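Long-range contacts in geranyltranstransferase (Stenotrophomonas maltophilia, PDB 7LBJ), which probably joins isopentenyl diphosphate to allylic diphosphates, building polyprenyl diphosphates with magnesium as cofactor: residues H85-V90 with G158-Q163; A178-H183 with S252-L257; G220-V225 with A265-L270. All blocks are in the same frame, centred on the assembly; numbering follows the deposited sequence.

How the contacts relate
Contact 1 is the deepest of the three, its centre about 10 Å from that of the chain, and lies against the second subunit. Contact 3 is also buried, but its centre lies about 16 Å from the chain's, while contact 2, centre about 19 Å from it, is only partly buried. No two contacts share a helix, yet their helices abut: M182 of contact 2 packs on the carbonyl of G162 in contact 1, and F254 of contact 2 packs against L221, V225 and Q266 of contact 3. Contact 1 combines a thioether with a water-linked polar group, contact 2 centres on an aromatic ring, and contact 3 is mostly aliphatic.

Contact 1: residues H85-V90 with G158-Q163; sequences HAYSLV and GMCGGQ
Y87 and S88 on helix 75-92 face M159 and Q163 at the start of helix 159-168, the local axes running roughly parallel (24°) with a closest approach of 11.9 Å. The M159 chain reaches straight across and then bends at the thioether (chi3 73°), which carries CE to 3.6 Å from Y87 CE2 while SD rests 3.5 Å from S88 CB. S88 presents its carbon because its hydroxyl turns back on its own helix, donating to H85 O over 2.6 Å; that carbonyl also receives L89 N. One turn further along helix 159-168, the Q163 amide reaches toward helix 75-92. Its OE1 accepts from a water at 2.5 Å, and this water makes a weak bond of 3.2 Å to Y87 OH. Q163 NE2 instead donates to D92 OD1, in the DDLPAMD sequence that is the first aspartate-rich motif of the family. Y87 lies five residues before D92, a position that in related synthases helps set product length. D123 of the second subunit packs on Y87 and C160. The chemistry thus divides the interface: a methionine joins the helices, while both ends of the glutamine amide have partners, one tying helix 159-168 to the probable metal-binding motif.

Contact 2: residues A178-H183 with S252-L257; sequences ALTRMH and STFPAL
The L179 side chain overlaps the F254 ring, placing methyl CD2 over the ring centre in a CH-pi contact: CD2 stands 4.0 Å from the centroid and 5° off the normal. With CG anti to the backbone N (chi1 -172°), L179 projects its two methyls toward the loop and the helix start at 252-257. L179 CD2 also meets L257 CD1 at 3.8 Å, so the one methyl touches both a phenyl face and a leucine methyl, whereas L179 CD1 rests 3.6 Å from S252 O. Two neighbours approach the ring differently. T180 OG1 lies in the ring plane at its edge, 3.7 Å from F254 CE1, but its hydrogen bond goes to L176 O in its own helix. The H183 ring comes rim to rim with F254, neither lying over the other's face, and CD2 of H183 is 3.7 Å from F254 CE2. T253 is the N-cap of helix 254-258; its OG1 accepts from A256 N (3.1 Å, N-H...O 153°), capping the first turn. S252 OG bonds to Q174 O, in the loop leading into helix 176-201, and F254 N donates to D228 OD2 in the second aspartate-rich motif, DDILD. The short helix 254-258 thereby packs against helix 176-201, while F254 reaches V225 of helix 206-233 and Q266 of helix 260-277.

Contact 3: residues G220-V225 with A265-L270; sequences GLAFQV and AQLHEL
The torsions of V225 and Q266 bring the two side chains together: V225 holds CG1 anti to its backbone N (chi1 176°), leaving CG2 beside that N, while Q266 is extended from CA to CD (chi1 180°) and brings its amide obliquely across the isopropyl group, near CG2. OE1 of Q266 is 3.5 Å from V225 CG2. The other end of the amide leans toward L221, whose CD2 lies 4.1 Å from Q266 NE2, so that the flat group spans two apolar side chains one helical turn apart. The helices run roughly antiparallel, at 149°, and their axes come within 9.5 Å. The backbones are nearest where A222 presents just a methyl group, with A222 CA 5.8 Å from L267 CA. Two leucines close round this small residue. L267 CD1 reaches 3.4 Å from A222 O, a carbonyl within the helix, and L270 brings its CB to 4.0 Å from A222 CB. Further along L270, CD1 packs against the A222 backbone and also against L221, 3.9 Å from L221 CG, the L270 and L221 side chains crossing at about a right angle. The V225 and L267 side chains run past each other in opposite directions, with V225 CG1 against L267 CB. V296 of helix 286-297 touches both A222 and L267, while L258 of helix 254-258 touches Q266. Cohesion between helices 206-233 and 260-277 here therefore comes from van der Waals packing of aliphatic groups, with A222 at the closest backbone approach, and the glutamine takes part through the amide set against V225, with NE2 near L221.

Contact 1: residues H85-V90 with G158-Q163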
loop_
_atom_site.group_PDB
_atom_site.type_symbol
_atom_site.label_atom_id
_atom_site.label_comp_id
_atom_site.label_asym_id
_atom_site.label_seq_id
_atom_site.Cartn_x
_atom_site.Cartn_y
_atom_site.Cartn_z
ATOM N N HIS A 85 -5.111 4.641 -8.016
ATOM C CA HIS A 85 -5.754 5.922 -8.292
ATOM C C HIS A 85 -6.946 6.144 -7.364
ATOM O O HIS A 85 -7.086 7.208 -6.741
ATOM C CB HIS A 85 -6.192 5.956 -9.765
ATOM C CG HIS A 85 -6.911 7.209 -10.163
ATOM N ND1 HIS A 85 -6.329 8.455 -10.089
ATOM C CD2 HIS A 85 -8.157 7.404 -10.664
ATOM C CE1 HIS A 85 -7.189 9.366 -10.515
ATOM N NE2 HIS A 85 -8.310 8.755 -10.856
ATOM N N ALA A 86 -7.796 5.126 -7.225
ATOM C CA ALA A 86 -9.006 5.263 -6.424
ATOM C C ALA A 86 -8.675 5.534 -4.964
ATOM O O ALA A 86 -9.299 6.396 -4.334
ATOM C CB ALA A 86 -9.874 4.003 -6.543
ATOM N N TYR A 87 -7.712 4.789 -4.401
ATOM C CA TYR A 87 -7.377 5.000 -3.000
ATOM C C TYR A 87 -6.859 6.419 -2.797
ATOM O O TYR A 87 -7.178 7.067 -1.796
ATOM C CB TYR A 87 -6.361 3.933 -2.505
ATOM C CG TYR A 87 -4.959 4.452 -2.170
ATOM C CD1 TYR A 87 -4.735 5.302 -1.082
ATOM C CD2 TYR A 87 -3.855 4.077 -2.927
ATOM C CE1 TYR A 87 -3.456 5.810 -0.797
ATOM C CE2 TYR A 87 -2.569 4.569 -2.630
ATOM C CZ TYR A 87 -2.389 5.425 -1.572
ATOM O OH TYR A 87 -1.138 5.911 -1.295
ATOM N N SER A 88 -6.072 6.933 -3.748
ATOM C CA SER A 88 -5.484 8.254 -3.548
ATOM C C SER A 88 -6.563 9.319 -3.482
ATOM O O SER A 88 -6.434 10.297 -2.740
ATOM C CB SER A 88 -4.498 8.584 -4.673
ATOM O OG SER A 88 -5.197 8.855 -5.888
ATOM N N LEU A 89 -7.649 9.127 -4.232
ATOM C CA LEU A 89 -8.730 10.107 -4.224
ATOM C C LEU A 89 -9.533 10.041 -2.934
ATOM O O LEU A 89 -9.994 11.074 -2.443
ATOM C CB LEU A 89 -9.648 9.887 -5.425
ATOM C CG LEU A 89 -9.010 10.041 -6.802
ATOM C CD1 LEU A 89 -10.050 9.833 -7.920
ATOM C CD2 LEU A 89 -8.341 11.391 -6.929
ATOM N N VAL A 90 -9.733 8.830 -2.389
ATOM C CA VAL A 90 -10.428 8.693 -1.111
ATOM C C VAL A 90 -9.698 9.472 -0.036
ATOM O O VAL A 90 -10.316 10.194 0.761
ATOM C CB VAL A 90 -10.567 7.209 -0.723
ATOM C CG1 VAL A 90 -11.095 7.085 0.714
ATOM C CG2 VAL A 90 -11.504 6.529 -1.665
ATOM N N GLY A 158 6.774 8.946 -6.162
ATOM C CA GLY A 158 5.765 9.213 -7.166
ATOM C C GLY A 158 4.546 9.877 -6.561
ATOM O O GLY A 158 4.642 10.948 -5.941
ATOM N N MET A 159 3.403 9.206 -6.690
ATOM C CA MET A 159 2.113 9.811 -6.380
ATOM C C MET A 159 2.076 10.442 -4.992
ATOM O O MET A 159 1.676 11.604 -4.843
ATOM C CB MET A 159 1.011 8.757 -6.513
ATOM C CG MET A 159 -0.390 9.297 -6.274
ATOM S SD MET A 159 -1.563 7.920 -6.365
ATOM C CE MET A 159 -1.188 7.103 -4.803
ATOM N N CYS A 160 2.484 9.690 -3.960
ATOM C CA CYS A 160 2.440 10.218 -2.596
ATOM C C CYS A 160 3.317 11.445 -2.441
ATOM O O CYS A 160 2.926 12.415 -1.776
ATOM C CB CYS A 160 2.893 9.174 -1.584
ATOM S SG CYS A 160 1.637 8.001 -1.178
ATOM N N GLY A 161 4.527 11.404 -3.001
ATOM C CA GLY A 161 5.393 12.579 -2.934
ATOM C C GLY A 161 4.763 13.788 -3.600
ATOM O O GLY A 161 4.873 14.918 -3.107
ATOM N N GLY A 162 4.093 13.570 -4.730
ATOM C CA GLY A 162 3.448 14.679 -5.415
ATOM C C GLY A 162 2.286 15.244 -4.627
ATOM O O GLY A 162 2.097 16.468 -4.574
ATOM N N GLN A 163 1.485 14.363 -4.004
ATOM C CA GLN A 163 0.441 14.829 -3.096
ATOM C C GLN A 163 1.039 15.698 -1.997
ATOM O O GLN A 163 0.482 16.745 -1.647
ATOM C CB GLN A 163 -0.307 13.640 -2.473
ATOM C CG GLN A 163 -1.169 12.814 -3.433
ATOM C CD GLN A 163 -1.737 11.535 -2.776
ATOM O OE1 GLN A 163 -1.036 10.538 -2.627
ATOM N NE2 GLN A 163 -3.003 11.579 -2.379
HETATM O O HOH W 1 -2.140 8.943 -1.055
#

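Contact 2: residues A178-H183 with S252-L257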
loop_
_atom_site.group_PDB
_atom_site.type_symbol
_atom_site.label_atom_id
_atom_site.label_comp_id
_atom_site.label_asym_id
_atom_site.label_seq_id
_atom_site.Cartn_x
_atom_site.Cartn_y
_atom_site.Cartn_z
ATOM N N ALA A 178 8.349 24.269 -10.474
ATOM C CA ALA A 178 7.860 23.511 -9.327
ATOM C C ALA A 178 6.502 22.877 -9.610
ATOM O O ALA A 178 6.239 21.741 -9.196
ATOM C CB ALA A 178 7.779 24.428 -8.103
ATOM N N LEU A 179 5.613 23.621 -10.270
ATOM C CA LEU A 179 4.305 23.090 -10.642
ATOM C C LEU A 179 4.453 21.869 -11.536
ATOM O O LEU A 179 3.787 20.836 -11.338
ATOM C CB LEU A 179 3.505 24.195 -11.347
ATOM C CG LEU A 179 2.036 23.940 -11.657
ATOM C CD1 LEU A 179 1.285 23.735 -10.347
ATOM C CD2 LEU A 179 1.465 25.115 -12.449
ATOM N N THR A 180 5.346 21.964 -12.524
ATOM C CA THR A 180 5.552 20.852 -13.449
ATOM C C THR A 180 6.100 19.632 -12.719
ATOM O O THR A 180 5.645 18.497 -12.941
ATOM C CB THR A 180 6.501 21.305 -14.565
ATOM O OG1 THR A 180 5.925 22.433 -15.249
ATOM C CG2 THR A 180 6.737 20.187 -15.550
ATOM N N ARG A 181 7.074 19.851 -11.838
ATOM C CA ARG A 181 7.637 18.760 -11.044
ATOM C C ARG A 181 6.576 18.120 -10.153
ATOM O O ARG A 181 6.507 16.886 -10.037
ATOM C CB ARG A 181 8.805 19.303 -10.216
ATOM C CG ARG A 181 9.486 18.258 -9.353
ATOM C CD ARG A 181 10.064 17.143 -10.218
ATOM N NE ARG A 181 10.451 15.992 -9.412
ATOM C CZ ARG A 181 11.591 15.896 -8.745
ATOM N NH1 ARG A 181 12.498 16.864 -8.787
ATOM N NH2 ARG A 181 11.827 14.803 -8.015
ATOM N N MET A 182 5.757 18.942 -9.494
ATOM C CA MET A 182 4.692 18.407 -8.648
ATOM C C MET A 182 3.751 17.515 -9.451
ATOM O O MET A 182 3.444 16.385 -9.047
ATOM C CB MET A 182 3.915 19.548 -7.982
ATOM C CG MET A 182 2.709 19.072 -7.147
ATOM S SD MET A 182 1.460 20.339 -6.784
ATOM C CE MET A 182 0.559 20.386 -8.335
ATOM N N HIS A 183 3.285 17.996 -10.608
ATOM C CA HIS A 183 2.388 17.168 -11.414
ATOM C C HIS A 183 3.081 15.899 -11.902
ATOM O O HIS A 183 2.453 14.841 -11.982
ATOM C CB HIS A 183 1.833 17.973 -12.601
ATOM C CG HIS A 183 0.814 18.996 -12.201
ATOM N ND1 HIS A 183 -0.351 18.667 -11.538
ATOM C CD2 HIS A 183 0.776 20.339 -12.378
ATOM C CE1 HIS A 183 -1.052 19.763 -11.308
ATOM N NE2 HIS A 183 -0.394 20.791 -11.815
ATOM N N SER A 252 -1.614 28.251 -8.125
ATOM C CA SER A 252 -0.814 28.310 -9.345
ATOM C C SER A 252 -1.279 27.267 -10.358
ATOM O O SER A 252 -1.460 26.094 -10.019
ATOM C CB SER A 252 0.669 28.106 -9.026
ATOM O OG SER A 252 1.256 29.304 -8.538
ATOM N N THR A 253 -1.479 27.709 -11.597
ATOM C CA THR A 253 -1.968 26.882 -12.691
ATOM C C THR A 253 -1.214 27.267 -13.953
ATOM O O THR A 253 -0.600 28.339 -14.030
ATOM C CB THR A 253 -3.461 27.079 -12.960
ATOM O OG1 THR A 253 -3.669 28.398 -13.490
ATOM C CG2 THR A 253 -4.269 26.923 -11.683
ATOM N N PHE A 254 -1.303 26.412 -14.959
ATOM C CA PHE A 254 -0.591 26.745 -16.183
ATOM C C PHE A 254 -1.186 27.975 -16.865
ATOM O O PHE A 254 -0.413 28.820 -17.333
ATOM C CB PHE A 254 -0.533 25.525 -17.112
ATOM C CG PHE A 254 0.359 24.431 -16.584
ATOM C CD1 PHE A 254 1.739 24.564 -16.637
ATOM C CD2 PHE A 254 -0.179 23.313 -15.977
ATOM C CE1 PHE A 254 2.575 23.587 -16.131
ATOM C CE2 PHE A 254 0.651 22.323 -15.460
ATOM C CZ PHE A 254 2.028 22.455 -15.543
ATOM N N PRO A 255 -2.512 28.161 -16.938
ATOM C CA PRO A 255 -2.998 29.426 -17.528
ATOM C C PRO A 255 -2.626 30.646 -16.709
ATOM O O PRO A 255 -2.417 31.719 -17.286
ATOM C CB PRO A 255 -4.520 29.243 -17.591
ATOM C CG PRO A 255 -4.715 27.746 -17.585
ATOM C CD PRO A 255 -3.619 27.213 -16.710
ATOM N N ALA A 256 -2.538 30.533 -15.380
ATOM C CA ALA A 256 -2.187 31.717 -14.602
ATOM C C ALA A 256 -0.733 32.098 -14.826
ATOM O O ALA A 256 -0.403 33.286 -14.919
ATOM C CB ALA A 256 -2.458 31.489 -13.115
ATOM N N LEU A 257 0.144 31.103 -14.943
ATOM C CA LEU A 257 1.574 31.367 -15.073
ATOM C C LEU A 257 1.989 31.626 -16.513
ATOM O O LEU A 257 2.960 32.350 -16.751
ATOM C CB LEU A 257 2.367 30.190 -14.514
ATOM C CG LEU A 257 2.402 30.065 -12.997
ATOM C CD1 LEU A 257 2.812 28.654 -12.592
ATOM C CD2 LEU A 257 3.373 31.069 -12.446
#

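Contact 3: residues G220-V225 with A265-L270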
loop_
_atom_site.group_PDB
_atom_site.type_symbol
_atom_site.label_atom_id
_atom_site.label_comp_id
_atom_site.label_asym_id
_atom_site.label_seq_id
_atom_site.Cartn_x
_atom_site.Cartn_y
_atom_site.Cartn_z
ATOM N N GLY A 220 0.675 12.473 -19.424
ATOM C CA GLY A 220 0.311 12.823 -18.069
ATOM C C GLY A 220 0.297 14.325 -17.851
ATOM O O GLY A 220 -0.585 14.853 -17.166
ATOM N N LEU A 221 1.268 15.029 -18.430
ATOM C CA LEU A 221 1.250 16.492 -18.346
ATOM C C LEU A 221 0.106 17.073 -19.175
ATOM O O LEU A 221 -0.616 17.960 -18.703
ATOM C CB LEU A 221 2.591 17.073 -18.799
ATOM C CG LEU A 221 2.717 18.601 -18.731
ATOM C CD1 LEU A 221 2.432 19.093 -17.322
ATOM C CD2 LEU A 221 4.125 19.116 -19.193
ATOM N N ALA A 222 -0.100 16.563 -20.396
ATOM C CA ALA A 222 -1.175 17.076 -21.235
ATOM C C ALA A 222 -2.512 17.028 -20.514
ATOM O O ALA A 222 -3.297 17.985 -20.570
ATOM C CB ALA A 222 -1.245 16.289 -22.551
ATOM N N PHE A 223 -2.798 15.915 -19.843
ATOM C CA PHE A 223 -4.063 15.783 -19.132
ATOM C C PHE A 223 -4.240 16.921 -18.131
ATOM O O PHE A 223 -5.326 17.498 -18.006
ATOM C CB PHE A 223 -4.088 14.418 -18.439
ATOM C CG PHE A 223 -5.425 14.014 -17.920
ATOM C CD1 PHE A 223 -6.329 13.360 -18.746
ATOM C CD2 PHE A 223 -5.775 14.247 -16.593
ATOM C CE1 PHE A 223 -7.574 12.953 -18.262
ATOM C CE2 PHE A 223 -7.028 13.855 -16.103
ATOM C CZ PHE A 223 -7.927 13.205 -16.942
ATOM N N GLN A 224 -3.169 17.277 -17.428
ATOM C CA GLN A 224 -3.275 18.300 -16.396
ATOM C C GLN A 224 -3.370 19.710 -16.980
ATOM O O GLN A 224 -4.110 20.545 -16.455
ATOM C CB GLN A 224 -2.081 18.196 -15.444
ATOM C CG GLN A 224 -2.157 19.181 -14.301
ATOM C CD GLN A 224 -3.357 18.928 -13.406
ATOM O OE1 GLN A 224 -3.694 17.777 -13.135
ATOM N NE2 GLN A 224 -4.021 20.004 -12.962
ATOM N N VAL A 225 -2.613 20.008 -18.040
ATOM C CA VAL A 225 -2.763 21.308 -18.707
ATOM C C VAL A 225 -4.198 21.484 -19.203
ATOM O O VAL A 225 -4.819 22.539 -19.007
ATOM C CB VAL A 225 -1.743 21.440 -19.853
ATOM C CG1 VAL A 225 -1.953 22.744 -20.627
ATOM C CG2 VAL A 225 -0.306 21.374 -19.301
ATOM N N ALA A 265 -1.106 26.846 -26.145
ATOM C CA ALA A 265 0.037 26.488 -26.974
ATOM C C ALA A 265 0.816 25.330 -26.363
ATOM O O ALA A 265 1.273 24.435 -27.085
ATOM C CB ALA A 265 0.948 27.707 -27.180
ATOM N N GLN A 266 0.993 25.342 -25.036
ATOM C CA GLN A 266 1.633 24.222 -24.338
ATOM C C GLN A 266 0.893 22.916 -24.603
ATOM O O GLN A 266 1.510 21.885 -24.905
ATOM C CB GLN A 266 1.674 24.509 -22.838
ATOM C CG GLN A 266 2.317 23.408 -21.981
ATOM C CD GLN A 266 2.188 23.682 -20.491
ATOM O OE1 GLN A 266 1.295 24.421 -20.059
ATOM N NE2 GLN A 266 3.070 23.080 -19.695
ATOM N N LEU A 267 -0.438 22.942 -24.491
ATOM C CA LEU A 267 -1.222 21.737 -24.735
ATOM C C LEU A 267 -1.120 21.295 -26.189
ATOM O O LEU A 267 -1.014 20.096 -26.474
ATOM C CB LEU A 267 -2.684 21.979 -24.356
ATOM C CG LEU A 267 -3.606 20.761 -24.476
ATOM C CD1 LEU A 267 -3.074 19.671 -23.521
ATOM C CD2 LEU A 267 -5.042 21.168 -24.140
ATOM N N HIS A 268 -1.140 22.253 -27.116
ATOM C CA HIS A 268 -1.051 21.934 -28.537
ATOM C C HIS A 268 0.268 21.251 -28.871
ATOM O O HIS A 268 0.298 20.302 -29.667
ATOM C CB HIS A 268 -1.208 23.203 -29.362
ATOM C CG HIS A 268 -1.308 22.949 -30.831
ATOM N ND1 HIS A 268 -0.240 23.105 -31.691
ATOM C CD2 HIS A 268 -2.350 22.538 -31.594
ATOM C CE1 HIS A 268 -0.624 22.811 -32.922
ATOM N NE2 HIS A 268 -1.899 22.463 -32.890
ATOM N N GLU A 269 1.369 21.720 -28.269
ATOM C CA GLU A 269 2.666 21.082 -28.498
ATOM C C GLU A 269 2.690 19.671 -27.943
ATOM O O GLU A 269 3.244 18.762 -28.577
ATOM C CB GLU A 269 3.800 21.908 -27.881
ATOM C CG GLU A 269 5.213 21.328 -28.150
ATOM C CD GLU A 269 5.681 20.236 -27.163
ATOM O OE1 GLU A 269 5.381 20.322 -25.944
ATOM O OE2 GLU A 269 6.380 19.296 -27.625
ATOM N N LEU A 270 2.135 19.471 -26.740
ATOM C CA LEU A 270 2.097 18.127 -26.166
ATOM C C LEU A 270 1.270 17.179 -27.027
ATOM O O LEU A 270 1.638 16.010 -27.207
ATOM C CB LEU A 270 1.549 18.178 -24.731
ATOM C CG LEU A 270 2.489 18.781 -23.662
ATOM C CD1 LEU A 270 1.709 19.218 -22.414
ATOM C CD2 LEU A 270 3.621 17.828 -23.243
#